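D-mandelate dehydrogenase (Rhodotorula graminis, PDB 2W2K) probably catalyses the NAD-dependent interconversion of D-mandelate and its 2-keto acid, as a D-isomer specific 2-hydroxyacid dehydrogenase. Local coordinates at residues 132-137 and 152-157; 222-227 and 244-249; 177-182 and 188-193; 124-129 and 184-189; 209-212 and 216-219. One frame throughout, in Å; residues are numbered along the deposited sequence.

Interaction 1 of 5, residues 132-137 and 152-157; sequences ASYSER and LEIGKS
The Y134 ring meets E153 and I154 at its edge. OE1 of E153 lies in the ring plane beyond the hydroxyl, while CG1 of I154 is 4.1 Å from CD2 and near the ring plane. The ring of H298 also packs on Y134 edge-to-face. Ring and carboxylate are turned 70° against each other, and the two side chains cross at about a right angle. Y134 OH donates to E153 OE1 over 2.7 Å, reaching the syn side of the carboxylate and lying 21° out of its plane. Because CG of Y134 stands anti to the backbone N (chi1 -176°), the ring swings out from helix 132-139 toward E153 and I154. Nearer the helix, beside the CD2 edge of the ring, I154 slides past the tyrosine in the opposite direction and sets CD1 against CB of S135, 3.6 Å away. The hydroxyl of S135 is bonded to a polar side chain of the other protein chain. The E153 carboxylate is shared: OE1 accepts the phenol hydrogen bond and OE2 forms a salt bridge with K297 NZ. The lysine would be expected to keep E153 ionised, and the negative charge would probably strengthen the phenol bond.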
# COMPACT_ATOMS: atom_id res chain seq x y z
N ALA B 132 -4.38 8.48 -2.22
CA ALA B 132 -2.94 8.74 -2.03
C ALA B 132 -2.24 9.23 -3.30
O ALA B 132 -1.25 9.99 -3.24
CB ALA B 132 -2.25 7.48 -1.50
N SER B 133 -2.75 8.80 -4.46
CA SER B 133 -2.19 9.22 -5.75
C SER B 133 -2.30 10.75 -5.94
O SER B 133 -1.33 11.41 -6.35
CB SER B 133 -2.85 8.45 -6.90
OG SER B 133 -2.24 8.79 -8.14
N TYR B 134 -3.48 11.29 -5.61
CA TYR B 134 -3.75 12.73 -5.63
C TYR B 134 -2.86 13.47 -4.61
O TYR B 134 -2.29 14.54 -4.92
CB TYR B 134 -5.24 12.96 -5.34
CG TYR B 134 -5.74 14.40 -5.40
CD1 TYR B 134 -5.62 15.16 -6.57
CD2 TYR B 134 -6.38 14.97 -4.30
CE1 TYR B 134 -6.10 16.48 -6.63
CE2 TYR B 134 -6.87 16.29 -4.35
CZ TYR B 134 -6.73 17.03 -5.52
OH TYR B 134 -7.22 18.33 -5.60
N SER B 135 -2.76 12.92 -3.40
CA SER B 135 -1.88 13.47 -2.37
C SER B 135 -0.40 13.57 -2.81
O SER B 135 0.25 14.59 -2.54
CB SER B 135 -2.01 12.66 -1.06
OG SER B 135 -1.37 13.29 0.04
N GLU B 136 0.12 12.53 -3.48
CA GLU B 136 1.51 12.58 -4.00
C GLU B 136 1.70 13.75 -4.99
O GLU B 136 2.67 14.52 -4.89
CB GLU B 136 1.94 11.24 -4.66
CG GLU B 136 2.08 10.04 -3.70
CD GLU B 136 3.02 8.91 -4.23
OE1 GLU B 136 3.96 9.20 -5.01
OE2 GLU B 136 2.84 7.72 -3.85
N ARG B 137 0.77 13.89 -5.93
CA ARG B 137 0.89 14.98 -6.94
C ARG B 137 0.87 16.38 -6.33
O ARG B 137 1.64 17.26 -6.77
CB ARG B 137 -0.15 14.82 -8.06
CG ARG B 137 0.19 13.65 -8.97
CD ARG B 137 -0.52 13.64 -10.32
NE ARG B 137 -1.96 13.89 -10.28
CZ ARG B 137 -2.89 13.01 -9.92
NH1 ARG B 137 -2.59 11.79 -9.52
NH2 ARG B 137 -4.15 13.38 -9.96
N LEU B 152 -6.82 19.02 3.53
CA LEU B 152 -8.22 19.19 3.97
C LEU B 152 -9.23 18.53 3.01
O LEU B 152 -10.17 17.86 3.46
CB LEU B 152 -8.56 20.67 4.21
CG LEU B 152 -7.80 21.35 5.36
CD1 LEU B 152 -8.22 22.81 5.50
CD2 LEU B 152 -7.92 20.63 6.71
N GLU B 153 -9.02 18.70 1.70
CA GLU B 153 -9.92 18.15 0.68
C GLU B 153 -10.06 16.62 0.80
O GLU B 153 -11.18 16.07 0.71
CB GLU B 153 -9.43 18.55 -0.73
CG GLU B 153 -10.39 18.16 -1.89
CD GLU B 153 -9.76 18.26 -3.28
OE1 GLU B 153 -8.76 19.01 -3.46
OE2 GLU B 153 -10.26 17.59 -4.22
N ILE B 154 -8.93 15.93 0.99
CA ILE B 154 -8.91 14.44 1.09
C ILE B 154 -9.76 13.92 2.28
O ILE B 154 -10.34 12.84 2.21
CB ILE B 154 -7.44 13.89 1.08
CG1 ILE B 154 -6.83 14.09 -0.33
CG2 ILE B 154 -7.34 12.39 1.53
CD1 ILE B 154 -5.32 13.82 -0.44
N GLY B 155 -9.85 14.70 3.36
CA GLY B 155 -10.62 14.33 4.53
C GLY B 155 -12.12 14.24 4.27
O GLY B 155 -12.84 13.59 5.05
N LYS B 156 -12.59 14.88 3.21
CA LYS B 156 -14.03 14.81 2.82
C LYS B 156 -14.45 13.47 2.19
O LYS B 156 -15.64 13.20 2.08
CB LYS B 156 -14.39 15.93 1.82
CG LYS B 156 -14.07 17.36 2.29
CD LYS B 156 -14.49 17.61 3.74
N SER B 157 -13.48 12.67 1.72
CA SER B 157 -13.81 11.49 0.88
C SER B 157 -13.04 10.20 1.22
O SER B 157 -13.43 9.11 0.78
CB SER B 157 -13.59 11.79 -0.63
OG SER B 157 -14.39 12.88 -1.10

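Interaction 2 of 5, residues 222-227 and 244-249; sequences DCVSVS and AAMKPG
D222, M246 and K247 carry this contact, with V224 as the partner of the methionine. The D222 carboxylate faces K247, and OD1 lies 3.7 Å from NZ in a long salt bridge. The carboxylate crosses the lysine at a slant, OD1 of D222 also being 3.8 Å from K247 CD. The lysine reaches this place by a bend at chi3 (81°), which turns NZ aside from an otherwise extended chain. The other carboxylate oxygen, OD2, accepts a hydrogen bond from V165 N at the start of the neighbouring strand; this is the stronger polar tie of the aspartate, the lysine contact being long. Deeper in, the terminal methyl CE of M246 meets CG2 of V224 at 3.7 Å, its chain being bent at chi3 (76°) as well. M246 rests also on A218 of helix 214-220, and V224 on I252 of strand 250-254. The polar pair therefore lies toward the partly exposed side and the apolar pair in the buried interior. Strand 223-226, helix 240-245 and strand 250-254 form one beta-alpha-beta unit, and this contact fastens the residues leaving the helix onto the first strand, an arrangement typical of the Rossmann-type NAD-binding domain.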
# COMPACT_ATOMS: atom_id res chain seq x y z
N ASP B 222 -17.73 -2.51 -2.03
CA ASP B 222 -17.17 -1.16 -1.83
C ASP B 222 -15.91 -0.96 -2.70
O ASP B 222 -15.67 0.15 -3.22
CB ASP B 222 -16.87 -0.91 -0.35
CG ASP B 222 -18.15 -0.90 0.52
OD1 ASP B 222 -19.01 -0.02 0.29
OD2 ASP B 222 -18.27 -1.77 1.41
N CYS B 223 -15.13 -2.03 -2.86
CA CYS B 223 -14.03 -2.06 -3.86
C CYS B 223 -14.04 -3.41 -4.59
O CYS B 223 -14.02 -4.47 -3.94
CB CYS B 223 -12.67 -1.84 -3.16
SG CYS B 223 -11.22 -1.66 -4.30
N VAL B 224 -14.04 -3.38 -5.92
CA VAL B 224 -13.92 -4.62 -6.74
C VAL B 224 -12.43 -4.93 -7.07
O VAL B 224 -11.68 -4.00 -7.42
CB VAL B 224 -14.77 -4.51 -8.05
CG1 VAL B 224 -14.48 -5.66 -9.04
CG2 VAL B 224 -16.29 -4.47 -7.72
N SER B 225 -12.02 -6.21 -6.96
CA SER B 225 -10.66 -6.64 -7.37
C SER B 225 -10.76 -7.63 -8.54
O SER B 225 -11.31 -8.74 -8.38
CB SER B 225 -9.88 -7.29 -6.21
OG SER B 225 -8.62 -7.83 -6.64
N VAL B 226 -10.24 -7.22 -9.70
CA VAL B 226 -10.24 -8.07 -10.93
C VAL B 226 -8.98 -8.96 -11.00
O VAL B 226 -7.87 -8.45 -11.14
CB VAL B 226 -10.41 -7.21 -12.25
CG1 VAL B 226 -10.49 -8.11 -13.52
CG2 VAL B 226 -11.65 -6.27 -12.16
N SER B 227 -9.17 -10.29 -10.96
CA SER B 227 -8.06 -11.27 -11.08
C SER B 227 -8.56 -12.58 -11.71
O SER B 227 -8.92 -13.53 -10.99
CB SER B 227 -7.41 -11.54 -9.70
OG SER B 227 -6.22 -12.34 -9.82
N ALA B 244 -23.02 0.09 -14.15
CA ALA B 244 -24.42 0.46 -13.79
C ALA B 244 -24.89 -0.21 -12.50
O ALA B 244 -25.65 0.41 -11.68
CB ALA B 244 -25.41 0.20 -14.97
N ALA B 245 -24.45 -1.45 -12.28
CA ALA B 245 -24.82 -2.23 -11.08
C ALA B 245 -24.06 -1.85 -9.80
O ALA B 245 -24.54 -2.13 -8.70
CB ALA B 245 -24.73 -3.77 -11.33
N MET B 246 -22.91 -1.17 -9.94
CA MET B 246 -22.11 -0.75 -8.76
C MET B 246 -22.77 0.36 -7.92
O MET B 246 -23.61 1.12 -8.42
CB MET B 246 -20.68 -0.34 -9.18
CG MET B 246 -19.85 -1.52 -9.72
SD MET B 246 -18.13 -1.10 -10.15
CE MET B 246 -17.38 -1.01 -8.51
N LYS B 247 -22.41 0.45 -6.64
CA LYS B 247 -23.00 1.50 -5.81
C LYS B 247 -22.34 2.86 -6.06
O LYS B 247 -21.18 2.92 -6.46
CB LYS B 247 -23.01 1.12 -4.32
CG LYS B 247 -21.71 1.02 -3.65
CD LYS B 247 -21.89 0.48 -2.21
CE LYS B 247 -22.03 -1.03 -2.23
NZ LYS B 247 -22.19 -1.60 -0.89
N PRO B 248 -23.10 3.97 -5.87
CA PRO B 248 -22.51 5.31 -6.03
C PRO B 248 -21.32 5.53 -5.11
O PRO B 248 -21.38 5.17 -3.92
CB PRO B 248 -23.68 6.24 -5.62
CG PRO B 248 -24.93 5.40 -5.93
CD PRO B 248 -24.53 4.03 -5.49
N GLY B 249 -20.24 6.10 -5.65
CA GLY B 249 -19.02 6.37 -4.86
C GLY B 249 -18.12 5.17 -4.58
O GLY B 249 -17.30 5.19 -3.63

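Interaction 3 of 5, residues 177-182 and 188-193; sequences EIARKA and MKLVYY
The methyl group of A179 lies against the branched end of L190, its CB being 3.9 Å from CD2 and only slightly farther from CD1. L190 offers both methyls to the helix because its CG stands anti to the backbone N (chi1 -177°). One turn on, A182 meets M188 in two ways. Its carbonyl O accepts a hydrogen bond from M188 N, 3.0 Å long and nearly straight (166° at the hydrogen), with the donor tilted 26° from the carbonyl plane. Its CB packs on the sulfur of M188, with 4.0 Å between CB and SD. CB of M188 lies 3.5 Å from A182 O, and the end of the chain then leads away from the helix. Small alanines at both points are consistent with the close approach, 5.7 Å between the CA atoms of A182 and M188. On another face of the helix, R180 holds E177 in a two-nitrogen salt bridge, NE to OE2 at 2.9 Å and NH2 to OE1, while its guanidinium also bonds the backbone of the other protein chain. The contact belongs to the beta-alpha-beta unit of strand 165-169, helix 173-185 and strand 189-193: A182 and M188 both pack on L166 of the first strand, and helix 114-130 adds F129 against M188.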
# COMPACT_ATOMS: atom_id res chain seq x y z
N GLU B 177 -4.52 -14.84 -2.08
CA GLU B 177 -3.51 -14.07 -1.31
C GLU B 177 -3.92 -12.60 -1.14
O GLU B 177 -3.72 -12.04 -0.06
CB GLU B 177 -2.11 -14.18 -1.95
CG GLU B 177 -1.35 -15.47 -1.58
CD GLU B 177 -0.96 -15.51 -0.10
OE1 GLU B 177 0.01 -14.82 0.28
OE2 GLU B 177 -1.62 -16.24 0.69
N ILE B 178 -4.45 -11.98 -2.21
CA ILE B 178 -5.10 -10.66 -2.08
C ILE B 178 -6.11 -10.66 -0.90
O ILE B 178 -6.05 -9.80 -0.00
CB ILE B 178 -5.76 -10.15 -3.43
CG1 ILE B 178 -4.72 -10.05 -4.58
CG2 ILE B 178 -6.45 -8.78 -3.21
CD1 ILE B 178 -5.36 -9.72 -5.97
N ALA B 179 -7.02 -11.65 -0.89
CA ALA B 179 -8.11 -11.73 0.11
C ALA B 179 -7.59 -12.00 1.52
O ALA B 179 -8.10 -11.46 2.50
CB ALA B 179 -9.17 -12.81 -0.29
N ARG B 180 -6.58 -12.86 1.64
CA ARG B 180 -5.97 -13.15 2.96
C ARG B 180 -5.40 -11.85 3.57
O ARG B 180 -5.63 -11.54 4.77
CB ARG B 180 -4.87 -14.22 2.84
CG ARG B 180 -4.26 -14.66 4.20
CD ARG B 180 -3.09 -15.64 4.06
NE ARG B 180 -1.94 -15.07 3.37
CZ ARG B 180 -1.07 -14.20 3.91
NH1 ARG B 180 -1.19 -13.79 5.18
NH2 ARG B 180 -0.08 -13.74 3.18
N LYS B 181 -4.68 -11.10 2.75
CA LYS B 181 -4.06 -9.84 3.21
C LYS B 181 -5.12 -8.75 3.51
O LYS B 181 -5.03 -8.06 4.53
CB LYS B 181 -2.99 -9.39 2.19
CG LYS B 181 -1.75 -10.34 2.12
CD LYS B 181 -0.87 -10.04 0.86
CE LYS B 181 0.22 -11.10 0.73
NZ LYS B 181 1.00 -11.02 -0.54
N ALA B 182 -6.14 -8.63 2.65
CA ALA B 182 -7.20 -7.63 2.83
C ALA B 182 -8.14 -7.93 4.02
O ALA B 182 -8.54 -6.99 4.72
CB ALA B 182 -8.02 -7.46 1.53
N MET B 188 -11.11 -6.14 6.08
CA MET B 188 -12.22 -6.12 5.11
C MET B 188 -13.05 -7.43 5.23
O MET B 188 -12.61 -8.40 5.89
CB MET B 188 -11.70 -5.95 3.65
CG MET B 188 -10.87 -4.64 3.35
SD MET B 188 -10.57 -4.34 1.57
CE MET B 188 -12.21 -3.67 1.14
N LYS B 189 -14.24 -7.41 4.63
CA LYS B 189 -15.14 -8.57 4.47
C LYS B 189 -15.12 -9.02 3.00
O LYS B 189 -14.99 -8.19 2.09
CB LYS B 189 -16.57 -8.19 4.86
CG LYS B 189 -16.74 -7.67 6.31
CD LYS B 189 -18.16 -7.12 6.56
CE LYS B 189 -18.32 -6.69 8.02
N LEU B 190 -15.28 -10.33 2.74
CA LEU B 190 -15.13 -10.88 1.38
C LEU B 190 -16.43 -11.43 0.77
O LEU B 190 -17.10 -12.26 1.39
CB LEU B 190 -14.04 -11.99 1.34
CG LEU B 190 -13.73 -12.62 -0.05
CD1 LEU B 190 -13.07 -11.62 -1.02
CD2 LEU B 190 -12.86 -13.87 0.10
N VAL B 191 -16.78 -10.94 -0.42
CA VAL B 191 -17.83 -11.56 -1.29
C VAL B 191 -17.16 -11.90 -2.63
O VAL B 191 -16.29 -11.13 -3.09
CB VAL B 191 -19.05 -10.62 -1.49
CG1 VAL B 191 -20.14 -11.28 -2.37
CG2 VAL B 191 -19.66 -10.26 -0.11
N TYR B 192 -17.51 -13.04 -3.23
CA TYR B 192 -16.86 -13.45 -4.51
C TYR B 192 -17.75 -14.06 -5.59
O TYR B 192 -18.78 -14.69 -5.29
CB TYR B 192 -15.66 -14.39 -4.25
CG TYR B 192 -16.00 -15.87 -3.97
CD1 TYR B 192 -15.85 -16.84 -4.98
CD2 TYR B 192 -16.42 -16.30 -2.71
CE1 TYR B 192 -16.13 -18.20 -4.75
CE2 TYR B 192 -16.73 -17.68 -2.46
CZ TYR B 192 -16.57 -18.61 -3.49
OH TYR B 192 -16.84 -19.97 -3.30
N TYR B 193 -17.32 -13.87 -6.84
CA TYR B 193 -17.82 -14.65 -8.00
C TYR B 193 -16.66 -15.48 -8.58
O TYR B 193 -15.55 -14.95 -8.80
CB TYR B 193 -18.45 -13.76 -9.10
CG TYR B 193 -18.67 -14.56 -10.37
CD1 TYR B 193 -19.85 -15.26 -10.58
CD2 TYR B 193 -17.64 -14.72 -11.30
CE1 TYR B 193 -20.02 -16.09 -11.71
CE2 TYR B 193 -17.79 -15.53 -12.43
CZ TYR B 193 -18.98 -16.20 -12.64
OH TYR B 193 -19.11 -17.02 -13.76

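Interaction 4 of 5, residues 124-129 and 184-189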
# COMPACT_ATOMS: atom_id res chain seq x y z
N LEU B 124 -2.70 -0.89 -4.61
CA LEU B 124 -3.77 -0.18 -5.35
C LEU B 124 -5.07 -0.04 -4.51
O LEU B 124 -5.74 1.01 -4.57
CB LEU B 124 -4.08 -0.87 -6.68
CG LEU B 124 -2.94 -1.01 -7.73
CD1 LEU B 124 -3.44 -1.84 -8.90
CD2 LEU B 124 -2.46 0.40 -8.18
N ILE B 125 -5.41 -1.07 -3.73
CA ILE B 125 -6.58 -1.02 -2.79
C ILE B 125 -6.42 0.09 -1.73
O ILE B 125 -7.35 0.90 -1.50
CB ILE B 125 -6.87 -2.42 -2.11
CG1 ILE B 125 -7.36 -3.43 -3.16
CG2 ILE B 125 -7.94 -2.29 -0.99
CD1 ILE B 125 -7.38 -4.95 -2.66
N LEU B 126 -5.24 0.14 -1.10
CA LEU B 126 -4.92 1.24 -0.19
C LEU B 126 -5.00 2.60 -0.91
O LEU B 126 -5.63 3.53 -0.40
CB LEU B 126 -3.55 1.02 0.49
CG LEU B 126 -3.49 -0.09 1.57
CD1 LEU B 126 -2.05 -0.64 1.78
CD2 LEU B 126 -4.10 0.36 2.91
N SER B 127 -4.40 2.71 -2.10
CA SER B 127 -4.45 3.97 -2.88
C SER B 127 -5.88 4.50 -3.17
O SER B 127 -6.14 5.70 -2.99
CB SER B 127 -3.63 3.86 -4.19
OG SER B 127 -3.52 5.14 -4.81
N VAL B 128 -6.78 3.63 -3.60
CA VAL B 128 -8.14 4.05 -4.00
C VAL B 128 -9.04 4.41 -2.79
O VAL B 128 -9.95 5.25 -2.92
CB VAL B 128 -8.86 3.04 -4.99
CG1 VAL B 128 -8.06 2.89 -6.32
CG2 VAL B 128 -9.13 1.66 -4.36
N PHE B 129 -8.79 3.79 -1.63
CA PHE B 129 -9.53 4.12 -0.41
C PHE B 129 -9.05 5.45 0.21
O PHE B 129 -9.87 6.22 0.74
CB PHE B 129 -9.45 2.99 0.64
CG PHE B 129 -10.58 1.95 0.54
CD1 PHE B 129 -10.36 0.71 -0.07
CD2 PHE B 129 -11.86 2.21 1.11
CE1 PHE B 129 -11.40 -0.25 -0.16
CE2 PHE B 129 -12.90 1.27 1.03
CZ PHE B 129 -12.68 0.03 0.39
N HIS B 184 -7.64 -10.54 6.77
CA HIS B 184 -6.93 -10.68 8.05
C HIS B 184 -6.05 -9.48 8.42
O HIS B 184 -6.02 -9.06 9.59
CB HIS B 184 -6.17 -12.01 8.10
CG HIS B 184 -7.08 -13.20 7.99
ND1 HIS B 184 -8.18 -13.37 8.81
CD2 HIS B 184 -7.11 -14.23 7.11
CE1 HIS B 184 -8.83 -14.46 8.46
NE2 HIS B 184 -8.21 -15.01 7.43
N GLY B 185 -5.37 -8.91 7.42
CA GLY B 185 -4.52 -7.71 7.63
C GLY B 185 -5.31 -6.41 7.81
O GLY B 185 -5.26 -5.81 8.88
N LEU B 186 -6.09 -6.00 6.79
CA LEU B 186 -6.79 -4.70 6.81
C LEU B 186 -8.18 -4.73 7.45
O LEU B 186 -8.72 -3.66 7.79
CB LEU B 186 -6.90 -4.07 5.39
CG LEU B 186 -5.63 -4.05 4.51
CD1 LEU B 186 -5.90 -3.36 3.17
CD2 LEU B 186 -4.46 -3.35 5.25
N GLY B 187 -8.76 -5.91 7.64
CA GLY B 187 -10.09 -6.00 8.29
C GLY B 187 -11.31 -5.90 7.38
O GLY B 187 -12.43 -5.62 7.86
N MET B 188 -11.11 -6.14 6.08
CA MET B 188 -12.22 -6.12 5.11
C MET B 188 -13.05 -7.43 5.23
O MET B 188 -12.61 -8.40 5.89
CB MET B 188 -11.70 -5.95 3.65
CG MET B 188 -10.87 -4.64 3.35
SD MET B 188 -10.57 -4.34 1.57
CE MET B 188 -12.21 -3.67 1.14
N LYS B 189 -14.24 -7.41 4.63
CA LYS B 189 -15.14 -8.57 4.47
C LYS B 189 -15.12 -9.02 3.00
O LYS B 189 -14.99 -8.19 2.09
CB LYS B 189 -16.57 -8.19 4.86
CG LYS B 189 -16.74 -7.67 6.31
CD LYS B 189 -18.16 -7.12 6.56
CE LYS B 189 -18.32 -6.69 8.02
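L126 and L186 are the residues whose backbones come nearest, with CA atoms 9.4 Å apart, so helix 114-130 meets the turn after helix 173-185 through side chains. G187 is the first residue to leave the helical conformation, and its positive phi (89°) turns the chain out of the helix, with L186 and M188, one on each side of it, both facing helix 114-130. L186 sends its CD1 to CD2 of L126, 4.1 Å away, and the two branched ends cross at a slant. The L126 end reaches this meeting point although its CB does not aim straight at the turn. M188 approaches F129 from the opposite direction. Its terminal methyl CE sits 3.7 Å from CE1 and 3.8 Å from CZ of F129, lying obliquely to the ring. The bend at chi3 (78°) carries CE to the phenylalanine; SD of M188, one atom back, lies 4.2 Å from CG2 of I125. L166 of strand 165-169 touches both I125 and M188, while P161 packs on F129 and M188. L126 and L186 each pack on an acidic side chain of the other protein chain, and basic groups there bond the carbonyls of H184 and G185. Between the two segments the join is wholly apolar: methyls, a thioether and an aromatic ring held by dispersion and by burial from water. Such packing fixes separation more than direction, and directional bonds are made to other parts of the structure.

Interaction 5 of 5, residues 209-212 and 216-219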
# COMPACT_ATOMS: atom_id res chain seq x y z
N GLU B 209 -18.30 -15.26 1.18
CA GLU B 209 -19.69 -15.50 0.74
C GLU B 209 -19.74 -15.52 -0.80
O GLU B 209 -19.36 -14.55 -1.42
CB GLU B 209 -20.63 -14.42 1.28
CG GLU B 209 -22.08 -14.61 0.83
CD GLU B 209 -23.00 -13.41 1.12
OE1 GLU B 209 -22.64 -12.53 1.94
OE2 GLU B 209 -24.09 -13.36 0.51
N ARG B 210 -20.18 -16.63 -1.40
CA ARG B 210 -20.30 -16.74 -2.87
C ARG B 210 -21.63 -16.14 -3.38
O ARG B 210 -22.70 -16.37 -2.79
CB ARG B 210 -20.16 -18.21 -3.32
CG ARG B 210 -19.91 -18.44 -4.83
CD ARG B 210 -19.93 -19.95 -5.23
NE ARG B 210 -19.49 -20.13 -6.62
CZ ARG B 210 -19.60 -21.24 -7.34
NH1 ARG B 210 -20.18 -22.34 -6.83
NH2 ARG B 210 -19.16 -21.26 -8.59
N VAL B 211 -21.57 -15.41 -4.49
CA VAL B 211 -22.78 -15.02 -5.24
C VAL B 211 -22.81 -15.66 -6.63
O VAL B 211 -21.79 -16.16 -7.11
CB VAL B 211 -22.99 -13.45 -5.31
CG1 VAL B 211 -23.18 -12.87 -3.89
CG2 VAL B 211 -21.84 -12.75 -6.05
N ASP B 212 -23.99 -15.66 -7.28
CA ASP B 212 -24.17 -16.40 -8.55
C ASP B 212 -23.83 -15.65 -9.84
O ASP B 212 -23.53 -16.29 -10.87
CB ASP B 212 -25.61 -16.94 -8.67
CG ASP B 212 -26.00 -17.84 -7.50
OD1 ASP B 212 -25.18 -18.69 -7.07
OD2 ASP B 212 -27.14 -17.68 -7.00
N GLU B 216 -24.69 -9.21 -9.29
CA GLU B 216 -24.80 -9.41 -7.84
C GLU B 216 -23.50 -9.01 -7.09
O GLU B 216 -23.53 -8.30 -6.08
CB GLU B 216 -25.17 -10.87 -7.54
CG GLU B 216 -26.61 -11.21 -7.95
CD GLU B 216 -26.95 -12.69 -7.85
OE1 GLU B 216 -26.09 -13.52 -7.45
OE2 GLU B 216 -28.13 -13.02 -8.16
N LEU B 217 -22.37 -9.45 -7.63
CA LEU B 217 -21.05 -9.07 -7.07
C LEU B 217 -20.85 -7.56 -7.10
O LEU B 217 -20.52 -6.96 -6.07
CB LEU B 217 -19.92 -9.81 -7.82
CG LEU B 217 -18.45 -9.82 -7.31
CD1 LEU B 217 -17.73 -8.48 -7.57
CD2 LEU B 217 -18.30 -10.30 -5.83
N ALA B 218 -21.08 -6.93 -8.26
CA ALA B 218 -20.96 -5.45 -8.40
C ALA B 218 -21.76 -4.67 -7.34
O ALA B 218 -21.24 -3.75 -6.69
CB ALA B 218 -21.36 -5.02 -9.84
N ARG B 219 -23.02 -5.07 -7.13
CA ARG B 219 -23.92 -4.37 -6.21
C ARG B 219 -23.46 -4.45 -4.74
O ARG B 219 -23.72 -3.51 -3.95
CB ARG B 219 -25.35 -4.94 -6.35
CG ARG B 219 -26.41 -4.17 -5.55
CD ARG B 219 -27.82 -4.74 -5.76
NE ARG B 219 -28.75 -4.06 -4.85
CZ ARG B 219 -29.33 -2.87 -5.07
NH1 ARG B 219 -29.13 -2.18 -6.19
NH2 ARG B 219 -30.12 -2.36 -4.14
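This is a short-range contact at the margin of the Rossmann-type domain, between V211 and D212, in the end region of segment 209-212, and helix 214-220. Strand 209-210 is the outermost one of the parallel sheet at this end, and the chain turns from it almost at once into the helix. V211 and E216 carry most of the contact. CG2 of V211, held in the crowded position between the backbone N and the carbonyl carbon, points at the first turn of the helix, 3.7 Å from L217 N and 3.9 Å from L217 CB. CB of V211 meets the E216 side chain as well, 3.8 Å from OE1. Behind V211 and L217 stands V191 of strand 189-193, on which both rest, so the apolar part of the contact joins the core while the acidic part remains near the surface. The side chain of L217 is about 9 Å from that of D194, a residue seen to bind NAD. At the helix start, S213 OG is hydrogen-bonded to E216 N; separately, the E216 chain is extended beyond CG, so that OE1 reaches D212. D212 OD2 lies 4.3 Å from E216 OE1; two like charges so near might raise the proton affinity of one of them, and a backbone donor at E216 OE1 could offset this. That donor is D212 N, which meets E216 OE1 nearly along its C-O axis, 3.0 Å away, with a bent angle of 139° at the hydrogen.

All five contacts lie within the NAD-binding domain. Interactions 2, 3 and 5 reach the same seven-stranded parallel sheet, their centres 11 to 14 Å apart; strands 189-193 and 209-210, used by 3 and 5, are neighbours in it. Interactions 3 and 4 have centres 9 Å apart and share M188 and helix 173-185, so one methionine ties that helix, its strand and helix 114-130 together. Along the chain, interaction 1 is nested in the loop closed by interaction 4, and 3, 5 and 2 close in that order. Interaction 1 lies about 30 Å from interaction 5 between centres. Interactions 1, 3 and 4 also meet the other protein chain, while 2 and 5 do not.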